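Local coordinates for toxin protein (Yersinia entomophaga, PDB 6AQK) that probably acts as a toxin that transfers ADP-ribose from NAD to a target in the poisoned cell, as ADP-ribosyltransferases do, at residues Asp16-Tyr20 and Glu90-Tyr94; Ile42-Asp46 and Pro188-Arg192; Phe54-Ala59 and Ile72-Phe77; Ser113-Leu117 and Leu137-Leu143. All blocks are in the same frame, centred on the assembly; numbering follows the deposited sequence.

Contact 1. Residues Asp16-Tyr20 and Glu90-Tyr94; sequences DPALY and EWSGY
With CG anti to its carbonyl carbon (chi1 -63°) and the chain extended beyond it, Glu90 carries its carboxylate across to the backbone of Pro17 and Ala18, and Tyr94, turned the same way about its own first torsion (chi1 -66°), brings its hydroxyl in beside it. Glu90 OE1 takes two bonds. Ala18 N donates to Glu90 OE1 at 2.9 Å from the syn side, somewhat out of the carboxylate plane, while Tyr94 OH gives its proton to the anti lone pair of the same oxygen, OH to OE1 being 2.6 Å. Tyr94 OH in turn accepts a weak bond from Leu19 N at 3.3 Å. Glu90 OE2 is occupied as well: a water donates both to it and to Asp16 O. Aliphatic groups flank the phenol, Pro17 CB lying 3.7 Å from Tyr94 CE1 and Leu19 CB 4.1 Å from Tyr94 CE2. Further out, Leu19 CD2 reaches toward Trp91, whose NE1 bonds to Ala172 O, and Tyr94 CD2 rests over one face of the indole. Gly93 N and Tyr94 N bond back to Glu90 O and Trp91 O, folding the segment into a compact turn. The amide of Ala18 is received by Glu90 and that of Leu19, weakly, by Tyr94, which ties the chain entering helix 19-23 to the chain leaving helix 74-90 in the helical N-terminal part of the fold.

Contact 2. Residues Ile42-Asp46 and Pro188-Arg192; sequences ISHYD and PLYNR
With CG anti to its carbonyl carbon, beside the backbone N (chi1 -38°), Tyr190 spans the gap between the two loops, its hydroxyl ending against the backbone of His44 and Tyr45. It is the third residue of a type II turn, Pro188 to Asn191, closed by the bond from Asn191 N to Pro188 O. Tyr45 N donates to Tyr190 OH at 3.0 Å, a weak bond because the angle at hydrogen is only 132°. A water in the plane of the phenol ring lies 2.7 Å from Tyr190 OH and donates to Ile42 O. Tyr45 has its CG between backbone N and carbonyl carbon (chi1 59°), which folds the ring back against the imidazole of His44, so that His44 CE1 sits over the centre of its face. The imidazole is steadied by Asp46 N, which donates to His44 ND1 from a position tilted out of the ring plane. His44 CD2 approaches Tyr190 CE2 to 3.5 Å, the two rings meeting obliquely. Leu189 packs alongside: its CG lies over the centre of the Tyr190 ring, and its CD2 is 3.7 Å from Tyr45 CD2. The far end of Tyr45 bonds to Asp88 of helix 74-90. The polar link across the contact is one weak amide bond and one water bridge, both at Tyr190 OH, so the joint probably depends more on ring and leucine packing than on hydrogen bonding.

Contact 3. Residues Phe54-Ala59 and Ile72-Phe77; sequences FISKWA and ISHDKF. With PT (platinum (II) ion), chain D.
Apolar packing dominates between Phe54-Ala59 and Ile72-Phe77, with Trp58 and Ile72 at its centre. Ile72 CD1 sits over the five-membered ring of Trp58 in a CH-pi contact, 3.6 Å from its centroid and 8° off the ring normal. Ile72 CG2, the other branch, fits between Trp58 CE3 at 3.7 Å and Ala59 CB at 3.8 Å. Trp58 stands with CG anti to the backbone N (chi1 -178°), and this sends the six-membered end of the indole edge-on into the first turn of the second helix, where CZ3 meets Phe77 CA at 3.4 Å and CH2 meets the carbonyl carbon of Lys76. Among the aromatic contacts, Phe77 offers its rim to Phe54: the closest atoms, Phe54 CD2 and Phe77 CE1, are 3.4 Å apart and the ring planes stand at 71°. Ile55 CG1 and CD1 lie across Phe77. Polar bonds stay within the segments or go outward. Ser73 N-caps helix 74-90, its OG accepting from Lys76 N, while Trp58 NE1 bonds to Tyr29 O and Lys76 pairs with Glu26. The metal contact is peripheral: platinum is held by His74 ND1 at 2.4 Å and by the sulfur of Met51, ligands from the two helices. A soft thioether sulfur and a borderline imidazole nitrogen are both donors that platinum(II) accepts readily, whereas cohesion between the helices rests on the hydrophobic interlock of Trp58, Ile72 and Phe77.

Contact 4. Residues Ser113-Leu117 and Leu137-Leu143; sequences SYSWL and LEIKSPL
The N-terminal turn of helix 115-124, with Tyr114 as its N-cap residue, passes over the end of strand 131-140, an edge strand of the five-stranded sheet, with backbones well apart, the CA atoms of Trp116 and Leu137 being 9.5 Å from each other. Side chains fill that interval. Trp116 has CG between the backbone N and the carbonyl carbon (chi1 43°), which lays the indole over the sheet and presents a face to Leu137. Leu137 CD2 sits over the five-membered ring of Trp116 in a CH-pi contact, 3.5 Å from the centroid and 21° off the normal, and is 3.3 Å from Trp116 CD1. On the opposite face lies Tyr114 CB, so the indole is sandwiched between strand and helix start. Ile139 CD1 serves both aromatics, touching Tyr114 CE1 at 3.8 Å and approaching the edge of Trp116 at CZ2, 4.3 Å away. Tyr114 then extends past the strand end, its hydroxyl reaching Pro142 CD at 3.6 Å and Leu143 CD2 at 4.0 Å. A water 2.7 Å from Tyr114 OH also bonds to Ser141 OG, giving the phenol a bridged polar link to the chain where it leaves the strand. Trp116 also touches Ile195 and Leu198 of the neighbouring strand 192-200. Dispersion and CH-pi forces therefore carry this helix-on-sheet contact, while the one polar tie found between the segments passes through water at the tyrosine end.

From the N terminus, Asp16-Tyr20 opens contact 1, and Ile42-Asp46 opens contact 2 before the first is closed. Contact 3 then pairs helices 51-63 and 74-90 over a short connection and falls within the spans of both. Contact 1 closes at Glu90-Tyr94, bounding the helical part of the chain. Contact 4 follows in series, setting helix 115-124 on edge strand 131-140 within the span of contact 2. Contact 2 closes last, at Pro188-Arg192, and crosses contact 1; the two touch through Trp91 and Pro188. Contact 2 joins the helical part to the sheet and meets contact 4 through the Arg192-Glu138 salt bridge and Leu189 packing.

Contact 1. Residues Asp16-Tyr20 and Glu90-Tyr94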
loop_
_atom_site.group_PDB
_atom_site.type_symbol
_atom_site.label_atom_id
_atom_site.label_comp_id
_atom_site.label_asym_id
_atom_site.label_seq_id
_atom_site.Cartn_x
_atom_site.Cartn_y
_atom_site.Cartn_z
ATOM N N ASP A 16 -2.615 -14.743 -18.274
ATOM C CA ASP A 16 -2.289 -14.532 -16.846
ATOM C C ASP A 16 -2.723 -13.091 -16.486
ATOM O O ASP A 16 -2.542 -12.188 -17.283
ATOM C CB ASP A 16 -0.810 -14.667 -16.488
ATOM C CG ASP A 16 -0.302 -16.087 -16.493
ATOM O OD1 ASP A 16 -1.118 -17.032 -16.469
ATOM O OD2 ASP A 16 0.929 -16.241 -16.518
ATOM N N PRO A 17 -3.233 -12.903 -15.278
ATOM C CA PRO A 17 -3.470 -11.562 -14.720
ATOM C C PRO A 17 -2.338 -10.572 -14.942
ATOM O O PRO A 17 -1.163 -10.879 -14.724
ATOM C CB PRO A 17 -3.626 -11.857 -13.254
ATOM C CG PRO A 17 -4.310 -13.202 -13.214
ATOM C CD PRO A 17 -3.680 -13.971 -14.356
ATOM N N ALA A 18 -2.672 -9.414 -15.493
ATOM C CA ALA A 18 -1.749 -8.338 -15.625
ATOM C C ALA A 18 -1.180 -7.923 -14.295
ATOM O O ALA A 18 -0.055 -7.404 -14.247
ATOM C CB ALA A 18 -2.428 -7.168 -16.309
ATOM N N LEU A 19 -1.924 -8.172 -13.217
ATOM C CA LEU A 19 -1.366 -7.922 -11.874
ATOM C C LEU A 19 0.027 -8.538 -11.616
ATOM O O LEU A 19 0.846 -7.915 -10.900
ATOM C CB LEU A 19 -2.347 -8.353 -10.788
ATOM C CG LEU A 19 -2.095 -8.078 -9.348
ATOM C CD1 LEU A 19 -1.899 -6.582 -9.206
ATOM C CD2 LEU A 19 -3.289 -8.495 -8.498
ATOM N N TYR A 20 0.308 -9.733 -12.179
ATOM C CA TYR A 20 1.623 -10.353 -12.014
ATOM C C TYR A 20 2.746 -9.423 -12.450
ATOM O O TYR A 20 3.830 -9.433 -11.823
ATOM C CB TYR A 20 1.794 -11.614 -12.845
ATOM C CG TYR A 20 1.141 -12.848 -12.278
ATOM C CD1 TYR A 20 1.692 -13.551 -11.203
ATOM C CD2 TYR A 20 0.044 -13.404 -12.912
ATOM C CE1 TYR A 20 1.048 -14.708 -10.734
ATOM C CE2 TYR A 20 -0.594 -14.532 -12.455
ATOM C CZ TYR A 20 -0.116 -15.179 -11.391
ATOM O OH TYR A 20 -0.838 -16.274 -11.060
ATOM N N GLU A 90 -9.297 -5.870 -15.747
ATOM C CA GLU A 90 -9.400 -7.235 -15.287
ATOM C C GLU A 90 -9.967 -7.374 -13.933
ATOM O O GLU A 90 -10.247 -8.518 -13.487
ATOM C CB GLU A 90 -8.021 -7.898 -15.327
ATOM C CG GLU A 90 -7.446 -7.993 -16.746
ATOM C CD GLU A 90 -6.090 -8.585 -16.837
ATOM O OE1 GLU A 90 -5.490 -8.894 -15.789
ATOM O OE2 GLU A 90 -5.605 -8.795 -17.981
ATOM N N TRP A 91 -10.051 -6.276 -13.195
ATOM C CA TRP A 91 -10.155 -6.402 -11.713
ATOM C C TRP A 91 -11.375 -7.232 -11.259
ATOM O O TRP A 91 -11.286 -8.125 -10.328
ATOM C CB TRP A 91 -10.157 -5.015 -10.981
ATOM C CG TRP A 91 -9.777 -5.160 -9.519
ATOM C CD1 TRP A 91 -10.611 -5.336 -8.475
ATOM C CD2 TRP A 91 -8.441 -5.176 -8.969
ATOM N NE1 TRP A 91 -9.895 -5.503 -7.320
ATOM C CE2 TRP A 91 -8.559 -5.355 -7.603
ATOM C CE3 TRP A 91 -7.152 -5.033 -9.524
ATOM C CZ2 TRP A 91 -7.455 -5.492 -6.768
ATOM C CZ3 TRP A 91 -6.045 -5.120 -8.674
ATOM C CH2 TRP A 91 -6.221 -5.337 -7.299
ATOM N N SER A 92 -12.518 -6.957 -11.877
ATOM C CA SER A 92 -13.760 -7.649 -11.450
ATOM C C SER A 92 -13.670 -9.160 -11.670
ATOM O O SER A 92 -14.334 -9.879 -10.983
ATOM C CB SER A 92 -15.011 -7.004 -12.062
ATOM O OG SER A 92 -15.154 -7.510 -13.359
ATOM N N GLY A 93 -12.811 -9.630 -12.597
ATOM C CA GLY A 93 -12.626 -11.045 -12.904
ATOM C C GLY A 93 -11.643 -11.734 -11.949
ATOM O O GLY A 93 -11.519 -12.923 -12.006
ATOM N N TYR A 94 -10.932 -10.991 -11.067
ATOM C CA TYR A 94 -10.022 -11.594 -10.096
ATOM C C TYR A 94 -10.760 -12.193 -8.926
ATOM O O TYR A 94 -11.830 -11.731 -8.598
ATOM C CB TYR A 94 -9.035 -10.505 -9.611
ATOM C CG TYR A 94 -8.079 -9.967 -10.642
ATOM C CD1 TYR A 94 -7.813 -10.613 -11.845
ATOM C CD2 TYR A 94 -7.345 -8.776 -10.355
ATOM C CE1 TYR A 94 -6.870 -10.102 -12.757
ATOM C CE2 TYR A 94 -6.401 -8.287 -11.233
ATOM C CZ TYR A 94 -6.163 -8.936 -12.433
ATOM O OH TYR A 94 -5.225 -8.368 -13.269
HETATM O O HOH W 1 -3.345 -9.986 -18.696
#

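Contact 2. Residues Ile42-Asp46 and Pro188-Arg192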
loop_
_atom_site.group_PDB
_atom_site.type_symbol
_atom_site.label_atom_id
_atom_site.label_comp_id
_atom_site.label_asym_id
_atom_site.label_seq_id
_atom_site.Cartn_x
_atom_site.Cartn_y
_atom_site.Cartn_z
ATOM N N ILE A 42 -0.840 13.993 -10.149
ATOM C CA ILE A 42 -1.615 13.582 -11.318
ATOM C C ILE A 42 -2.891 12.872 -10.826
ATOM O O ILE A 42 -2.803 11.957 -9.988
ATOM C CB ILE A 42 -0.834 12.562 -12.190
ATOM C CG1 ILE A 42 0.553 13.057 -12.656
ATOM C CG2 ILE A 42 -1.692 12.100 -13.334
ATOM C CD1 ILE A 42 0.541 14.214 -13.595
ATOM N N SER A 43 -4.055 13.224 -11.340
ATOM C CA SER A 43 -5.326 12.640 -10.782
ATOM C C SER A 43 -5.576 11.214 -11.190
ATOM O O SER A 43 -6.175 10.437 -10.452
ATOM C CB SER A 43 -6.563 13.490 -11.101
ATOM O OG SER A 43 -6.648 13.801 -12.464
ATOM N N HIS A 44 -5.104 10.851 -12.377
ATOM C CA HIS A 44 -5.355 9.542 -12.893
ATOM C C HIS A 44 -4.250 9.183 -13.850
ATOM O O HIS A 44 -3.870 9.992 -14.664
ATOM C CB HIS A 44 -6.720 9.458 -13.570
ATOM C CG HIS A 44 -7.160 8.043 -13.810
ATOM N ND1 HIS A 44 -6.753 7.319 -14.905
ATOM C CD2 HIS A 44 -7.905 7.203 -13.059
ATOM C CE1 HIS A 44 -7.279 6.112 -14.850
ATOM N NE2 HIS A 44 -7.972 6.009 -13.732
ATOM N N TYR A 45 -3.793 7.950 -13.777
ATOM C CA TYR A 45 -2.672 7.448 -14.612
ATOM C C TYR A 45 -2.952 7.531 -16.112
ATOM O O TYR A 45 -1.991 7.551 -16.907
ATOM C CB TYR A 45 -2.292 5.977 -14.280
ATOM C CG TYR A 45 -3.370 4.938 -14.448
ATOM C CD1 TYR A 45 -3.678 4.380 -15.688
ATOM C CD2 TYR A 45 -4.104 4.505 -13.356
ATOM C CE1 TYR A 45 -4.708 3.436 -15.833
ATOM C CE2 TYR A 45 -5.084 3.541 -13.470
ATOM C CZ TYR A 45 -5.404 3.033 -14.728
ATOM O OH TYR A 45 -6.373 2.106 -14.771
ATOM N N ASP A 46 -4.222 7.490 -16.483
ATOM C CA ASP A 46 -4.588 7.746 -17.903
ATOM C C ASP A 46 -4.578 9.211 -18.344
ATOM O O ASP A 46 -4.632 9.463 -19.497
ATOM C CB ASP A 46 -5.912 7.080 -18.252
ATOM C CG ASP A 46 -5.739 5.602 -18.545
ATOM O OD1 ASP A 46 -4.637 5.200 -18.980
ATOM O OD2 ASP A 46 -6.669 4.819 -18.313
ATOM N N PRO A 188 -6.678 -2.463 -5.277
ATOM C CA PRO A 188 -6.301 -1.743 -6.455
ATOM C C PRO A 188 -5.836 -0.314 -6.253
ATOM O O PRO A 188 -6.092 0.320 -5.223
ATOM C CB PRO A 188 -7.603 -1.802 -7.298
ATOM C CG PRO A 188 -8.636 -1.686 -6.245
ATOM C CD PRO A 188 -8.131 -2.553 -5.154
ATOM N N LEU A 189 -5.123 0.200 -7.244
ATOM C CA LEU A 189 -4.801 1.636 -7.260
ATOM C C LEU A 189 -6.091 2.478 -7.065
ATOM O O LEU A 189 -7.139 2.174 -7.672
ATOM C CB LEU A 189 -4.140 1.995 -8.577
ATOM C CG LEU A 189 -3.565 3.441 -8.663
ATOM C CD1 LEU A 189 -2.566 3.725 -7.531
ATOM C CD2 LEU A 189 -2.908 3.644 -10.016
ATOM N N TYR A 190 -6.048 3.487 -6.212
ATOM C CA TYR A 190 -7.223 4.328 -5.850
ATOM C C TYR A 190 -8.278 3.636 -5.017
ATOM O O TYR A 190 -9.335 4.204 -4.771
ATOM C CB TYR A 190 -7.869 5.078 -7.031
ATOM C CG TYR A 190 -6.871 5.620 -8.041
ATOM C CD1 TYR A 190 -5.825 6.445 -7.660
ATOM C CD2 TYR A 190 -7.038 5.371 -9.410
ATOM C CE1 TYR A 190 -4.906 6.950 -8.576
ATOM C CE2 TYR A 190 -6.103 5.871 -10.346
ATOM C CZ TYR A 190 -5.071 6.675 -9.938
ATOM O OH TYR A 190 -4.173 7.195 -10.847
ATOM N N ASN A 191 -7.966 2.461 -4.467
ATOM C CA ASN A 191 -8.851 1.802 -3.532
ATOM C C ASN A 191 -9.270 2.788 -2.448
ATOM O O ASN A 191 -8.430 3.509 -1.899
ATOM C CB ASN A 191 -8.116 0.617 -2.918
ATOM C CG ASN A 191 -8.939 -0.126 -1.909
ATOM O OD1 ASN A 191 -9.991 -0.620 -2.262
ATOM N ND2 ASN A 191 -8.456 -0.208 -0.654
ATOM N N ARG A 192 -10.561 2.783 -2.135
ATOM C CA ARG A 192 -11.105 3.642 -1.106
ATOM C C ARG A 192 -11.012 3.007 0.246
ATOM O O ARG A 192 -11.452 1.880 0.438
ATOM C CB ARG A 192 -12.591 3.987 -1.424
ATOM C CG ARG A 192 -12.701 4.934 -2.624
ATOM C CD ARG A 192 -14.108 5.371 -3.028
ATOM N NE ARG A 192 -15.129 4.474 -2.512
ATOM C CZ ARG A 192 -16.033 4.751 -1.558
ATOM N NH1 ARG A 192 -16.896 3.814 -1.210
ATOM N NH2 ARG A 192 -16.119 5.947 -0.963
HETATM O O HOH W 2 -2.702 9.188 -9.796
#

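Contact 3. Residues Phe54-Ala59 and Ile72-Phe77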
loop_
_atom_site.group_PDB
_atom_site.type_symbol
_atom_site.label_atom_id
_atom_site.label_comp_id
_atom_site.label_asym_id
_atom_site.label_seq_id
_atom_site.Cartn_x
_atom_site.Cartn_y
_atom_site.Cartn_z
ATOM N N PHE A 54 6.824 14.012 -16.524
ATOM C CA PHE A 54 6.509 12.806 -15.764
ATOM C C PHE A 54 7.680 11.822 -15.843
ATOM O O PHE A 54 8.206 11.287 -14.827
ATOM C CB PHE A 54 5.204 12.182 -16.250
ATOM C CG PHE A 54 4.830 10.962 -15.467
ATOM C CD1 PHE A 54 4.123 11.083 -14.282
ATOM C CD2 PHE A 54 5.298 9.719 -15.846
ATOM C CE1 PHE A 54 3.843 9.953 -13.534
ATOM C CE2 PHE A 54 5.053 8.585 -15.062
ATOM C CZ PHE A 54 4.319 8.717 -13.941
ATOM N N ILE A 55 8.120 11.578 -17.065
ATOM C CA ILE A 55 9.183 10.623 -17.293
ATOM C C ILE A 55 10.417 10.996 -16.536
ATOM O O ILE A 55 11.048 10.137 -15.886
ATOM C CB ILE A 55 9.420 10.407 -18.809
ATOM C CG1 ILE A 55 8.244 9.613 -19.383
ATOM C CG2 ILE A 55 10.705 9.637 -19.052
ATOM C CD1 ILE A 55 8.032 9.747 -20.892
ATOM N N SER A 56 10.752 12.285 -16.560
ATOM C CA SER A 56 11.916 12.777 -15.861
ATOM C C SER A 56 11.912 12.510 -14.318
ATOM O O SER A 56 12.868 11.968 -13.711
ATOM C CB SER A 56 12.083 14.261 -16.181
ATOM O OG SER A 56 13.189 14.728 -15.446
ATOM N N LYS A 57 10.774 12.809 -13.710
ATOM C CA LYS A 57 10.563 12.531 -12.308
ATOM C C LYS A 57 10.579 11.034 -12.028
ATOM O O LYS A 57 11.203 10.571 -11.082
ATOM C CB LYS A 57 9.177 13.092 -11.896
ATOM C CG LYS A 57 8.873 13.009 -10.397
ATOM C CD LYS A 57 10.006 13.623 -9.566
ATOM C CE LYS A 57 9.468 14.563 -8.517
ATOM N NZ LYS A 57 10.601 15.349 -7.971
ATOM N N TRP A 58 9.859 10.282 -12.862
ATOM C CA TRP A 58 9.803 8.830 -12.717
ATOM C C TRP A 58 11.227 8.240 -12.736
ATOM O O TRP A 58 11.596 7.421 -11.861
ATOM C CB TRP A 58 8.920 8.262 -13.836
ATOM C CG TRP A 58 8.734 6.787 -13.804
ATOM C CD1 TRP A 58 8.825 5.933 -12.717
ATOM C CD2 TRP A 58 8.410 5.993 -14.922
ATOM N NE1 TRP A 58 8.560 4.631 -13.132
ATOM C CE2 TRP A 58 8.298 4.661 -14.485
ATOM C CE3 TRP A 58 8.197 6.288 -16.275
ATOM C CZ2 TRP A 58 8.042 3.601 -15.389
ATOM C CZ3 TRP A 58 7.946 5.282 -17.132
ATOM C CH2 TRP A 58 7.860 3.933 -16.694
ATOM N N ALA A 59 12.050 8.702 -13.680
ATOM C CA ALA A 59 13.439 8.170 -13.798
ATOM C C ALA A 59 14.238 8.451 -12.526
ATOM O O ALA A 59 14.965 7.588 -11.995
ATOM C CB ALA A 59 14.127 8.743 -15.049
ATOM N N ILE A 72 14.155 3.479 -17.877
ATOM C CA ILE A 72 12.942 4.289 -17.924
ATOM C C ILE A 72 13.014 5.180 -19.181
ATOM O O ILE A 72 14.012 5.846 -19.403
ATOM C CB ILE A 72 12.704 5.055 -16.595
ATOM C CG1 ILE A 72 12.052 4.128 -15.580
ATOM C CG2 ILE A 72 11.812 6.278 -16.823
ATOM C CD1 ILE A 72 12.012 4.673 -14.184
ATOM N N SER A 73 11.935 5.192 -19.958
ATOM C CA SER A 73 11.876 5.748 -21.308
ATOM C C SER A 73 10.424 5.887 -21.723
ATOM O O SER A 73 9.534 5.411 -21.028
ATOM C CB SER A 73 12.558 4.776 -22.298
ATOM O OG SER A 73 11.801 3.570 -22.361
ATOM N N HIS A 74 10.173 6.444 -22.912
ATOM C CA HIS A 74 8.832 6.621 -23.367
ATOM C C HIS A 74 8.198 5.265 -23.582
ATOM O O HIS A 74 7.022 5.093 -23.250
ATOM C CB HIS A 74 8.766 7.485 -24.651
ATOM C CG HIS A 74 7.588 7.180 -25.518
ATOM N ND1 HIS A 74 6.365 7.797 -25.361
ATOM C CD2 HIS A 74 7.442 6.315 -26.552
ATOM C CE1 HIS A 74 5.514 7.324 -26.257
ATOM N NE2 HIS A 74 6.146 6.427 -26.996
ATOM N N ASP A 75 8.956 4.292 -24.115
ATOM C CA ASP A 75 8.448 2.892 -24.279
ATOM C C ASP A 75 8.046 2.250 -22.942
ATOM O O ASP A 75 7.033 1.538 -22.849
ATOM C CB ASP A 75 9.478 1.936 -24.918
ATOM C CG ASP A 75 9.822 2.312 -26.361
ATOM O OD1 ASP A 75 9.000 2.974 -27.027
ATOM O OD2 ASP A 75 10.927 1.950 -26.817
ATOM N N LYS A 76 8.861 2.455 -21.925
ATOM C CA LYS A 76 8.560 1.847 -20.677
ATOM C C LYS A 76 7.339 2.581 -20.093
ATOM O O LYS A 76 6.445 1.951 -19.476
ATOM C CB LYS A 76 9.790 1.851 -19.793
ATOM C CG LYS A 76 9.758 0.900 -18.639
ATOM C CD LYS A 76 9.849 -0.512 -19.126
ATOM C CE LYS A 76 9.905 -1.465 -17.957
ATOM N NZ LYS A 76 10.103 -2.862 -18.421
ATOM N N PHE A 77 7.245 3.891 -20.385
ATOM C CA PHE A 77 6.103 4.695 -19.943
ATOM C C PHE A 77 4.830 4.094 -20.490
ATOM O O PHE A 77 3.850 3.901 -19.768
ATOM C CB PHE A 77 6.225 6.182 -20.381
ATOM C CG PHE A 77 5.005 7.006 -20.032
ATOM C CD1 PHE A 77 4.860 7.548 -18.775
ATOM C CD2 PHE A 77 3.984 7.181 -20.947
ATOM C CE1 PHE A 77 3.699 8.249 -18.423
ATOM C CE2 PHE A 77 2.834 7.877 -20.617
ATOM C CZ PHE A 77 2.688 8.415 -19.347
HETATM PT PT PT D . 6.301 10.029 -24.541
#

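Contact 4. Residues Ser113-Leu117 and Leu137-Leu143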
loop_
_atom_site.group_PDB
_atom_site.type_symbol
_atom_site.label_atom_id
_atom_site.label_comp_id
_atom_site.label_asym_id
_atom_site.label_seq_id
_atom_site.Cartn_x
_atom_site.Cartn_y
_atom_site.Cartn_z
ATOM N N SER A 113 4.137 10.087 2.683
ATOM C CA SER A 113 2.970 10.081 1.823
ATOM C C SER A 113 1.699 10.471 2.530
ATOM O O SER A 113 0.726 10.705 1.875
ATOM C CB SER A 113 2.685 8.685 1.242
ATOM O OG SER A 113 3.714 8.245 0.428
ATOM N N TYR A 114 1.678 10.428 3.848
ATOM C CA TYR A 114 0.443 10.600 4.614
ATOM C C TYR A 114 0.724 11.618 5.714
ATOM O O TYR A 114 1.376 11.313 6.720
ATOM C CB TYR A 114 0.019 9.272 5.238
ATOM C CG TYR A 114 -0.247 8.153 4.233
ATOM C CD1 TYR A 114 -1.291 8.235 3.295
ATOM C CD2 TYR A 114 0.496 6.996 4.275
ATOM C CE1 TYR A 114 -1.554 7.194 2.452
ATOM C CE2 TYR A 114 0.250 5.964 3.386
ATOM C CZ TYR A 114 -0.763 6.081 2.461
ATOM O OH TYR A 114 -0.960 4.985 1.624
ATOM N N SER A 115 0.297 12.848 5.478
ATOM C CA SER A 115 0.650 13.974 6.403
ATOM C C SER A 115 0.038 13.803 7.805
ATOM O O SER A 115 0.620 14.222 8.823
ATOM C CB SER A 115 0.228 15.321 5.775
ATOM O OG SER A 115 -1.155 15.421 5.601
ATOM N N TRP A 116 -1.131 13.177 7.838
ATOM C CA TRP A 116 -1.830 12.823 9.106
ATOM C C TRP A 116 -1.041 11.821 9.930
ATOM O O TRP A 116 -0.989 11.927 11.166
ATOM C CB TRP A 116 -3.232 12.312 8.851
ATOM C CG TRP A 116 -3.387 11.316 7.667
ATOM C CD1 TRP A 116 -3.625 11.636 6.357
ATOM C CD2 TRP A 116 -3.284 9.874 7.709
ATOM N NE1 TRP A 116 -3.689 10.478 5.575
ATOM C CE2 TRP A 116 -3.487 9.393 6.404
ATOM C CE3 TRP A 116 -3.067 8.941 8.734
ATOM C CZ2 TRP A 116 -3.448 8.045 6.105
ATOM C CZ3 TRP A 116 -3.020 7.633 8.432
ATOM C CH2 TRP A 116 -3.226 7.174 7.140
ATOM N N LEU A 117 -0.357 10.912 9.237
ATOM C CA LEU A 117 0.479 9.957 9.911
ATOM C C LEU A 117 1.752 10.612 10.445
ATOM O O LEU A 117 2.106 10.440 11.631
ATOM C CB LEU A 117 0.790 8.789 8.975
ATOM C CG LEU A 117 1.660 7.678 9.542
ATOM C CD1 LEU A 117 0.948 7.042 10.736
ATOM C CD2 LEU A 117 2.009 6.672 8.424
ATOM N N LEU A 137 -11.251 9.598 8.171
ATOM C CA LEU A 137 -10.694 10.218 6.997
ATOM C C LEU A 137 -10.806 9.207 5.842
ATOM O O LEU A 137 -10.311 8.068 5.936
ATOM C CB LEU A 137 -9.257 10.659 7.312
ATOM C CG LEU A 137 -8.423 11.220 6.162
ATOM C CD1 LEU A 137 -8.991 12.546 5.748
ATOM C CD2 LEU A 137 -6.935 11.322 6.473
ATOM N N GLU A 138 -11.442 9.624 4.742
ATOM C CA GLU A 138 -11.508 8.805 3.553
ATOM C C GLU A 138 -10.362 9.181 2.614
ATOM O O GLU A 138 -10.104 10.370 2.355
ATOM C CB GLU A 138 -12.866 8.897 2.862
ATOM C CG GLU A 138 -12.933 8.100 1.558
ATOM C CD GLU A 138 -14.319 7.954 0.971
ATOM O OE1 GLU A 138 -15.289 7.805 1.751
ATOM O OE2 GLU A 138 -14.426 7.952 -0.282
ATOM N N ILE A 139 -9.652 8.161 2.125
ATOM C CA ILE A 139 -8.564 8.376 1.199
ATOM C C ILE A 139 -8.696 7.393 0.020
ATOM O O ILE A 139 -9.320 6.322 0.136
ATOM C CB ILE A 139 -7.168 8.254 1.877
ATOM C CG1 ILE A 139 -6.858 6.864 2.335
ATOM C CG2 ILE A 139 -6.977 9.197 3.081
ATOM C CD1 ILE A 139 -5.362 6.642 2.495
ATOM N N LYS A 140 -8.117 7.779 -1.113
ATOM C CA LYS A 140 -7.931 6.897 -2.239
ATOM C C LYS A 140 -6.459 6.467 -2.217
ATOM O O LYS A 140 -5.598 7.288 -2.218
ATOM C CB LYS A 140 -8.182 7.628 -3.577
ATOM C CG LYS A 140 -9.598 8.017 -3.895
ATOM C CD LYS A 140 -9.649 8.658 -5.301
ATOM C CE LYS A 140 -11.047 9.184 -5.645
ATOM N NZ LYS A 140 -12.143 8.247 -5.207
ATOM N N SER A 141 -6.188 5.177 -2.244
ATOM C CA SER A 141 -4.872 4.697 -1.914
ATOM C C SER A 141 -4.001 5.033 -3.131
ATOM O O SER A 141 -4.442 4.880 -4.288
ATOM C CB SER A 141 -4.906 3.211 -1.659
ATOM O OG SER A 141 -3.588 2.745 -1.571
ATOM N N PRO A 142 -2.809 5.544 -2.877
ATOM C CA PRO A 142 -1.980 5.958 -3.989
ATOM C C PRO A 142 -1.067 4.883 -4.490
ATOM O O PRO A 142 -0.106 5.195 -5.254
ATOM C CB PRO A 142 -1.157 7.116 -3.384
ATOM C CG PRO A 142 -0.931 6.679 -1.993
ATOM C CD PRO A 142 -2.224 5.963 -1.580
ATOM N N LEU A 143 -1.266 3.643 -4.054
ATOM C CA LEU A 143 -0.559 2.466 -4.634
ATOM C C LEU A 143 -1.516 1.309 -4.812
ATOM O O LEU A 143 -2.659 1.260 -4.241
ATOM C CB LEU A 143 0.625 2.028 -3.750
ATOM C CG LEU A 143 0.236 1.451 -2.378
ATOM C CD1 LEU A 143 1.325 0.630 -1.746
ATOM C CD2 LEU A 143 -0.207 2.586 -1.426
HETATM O O HOH W 3 -3.469 4.114 1.154
#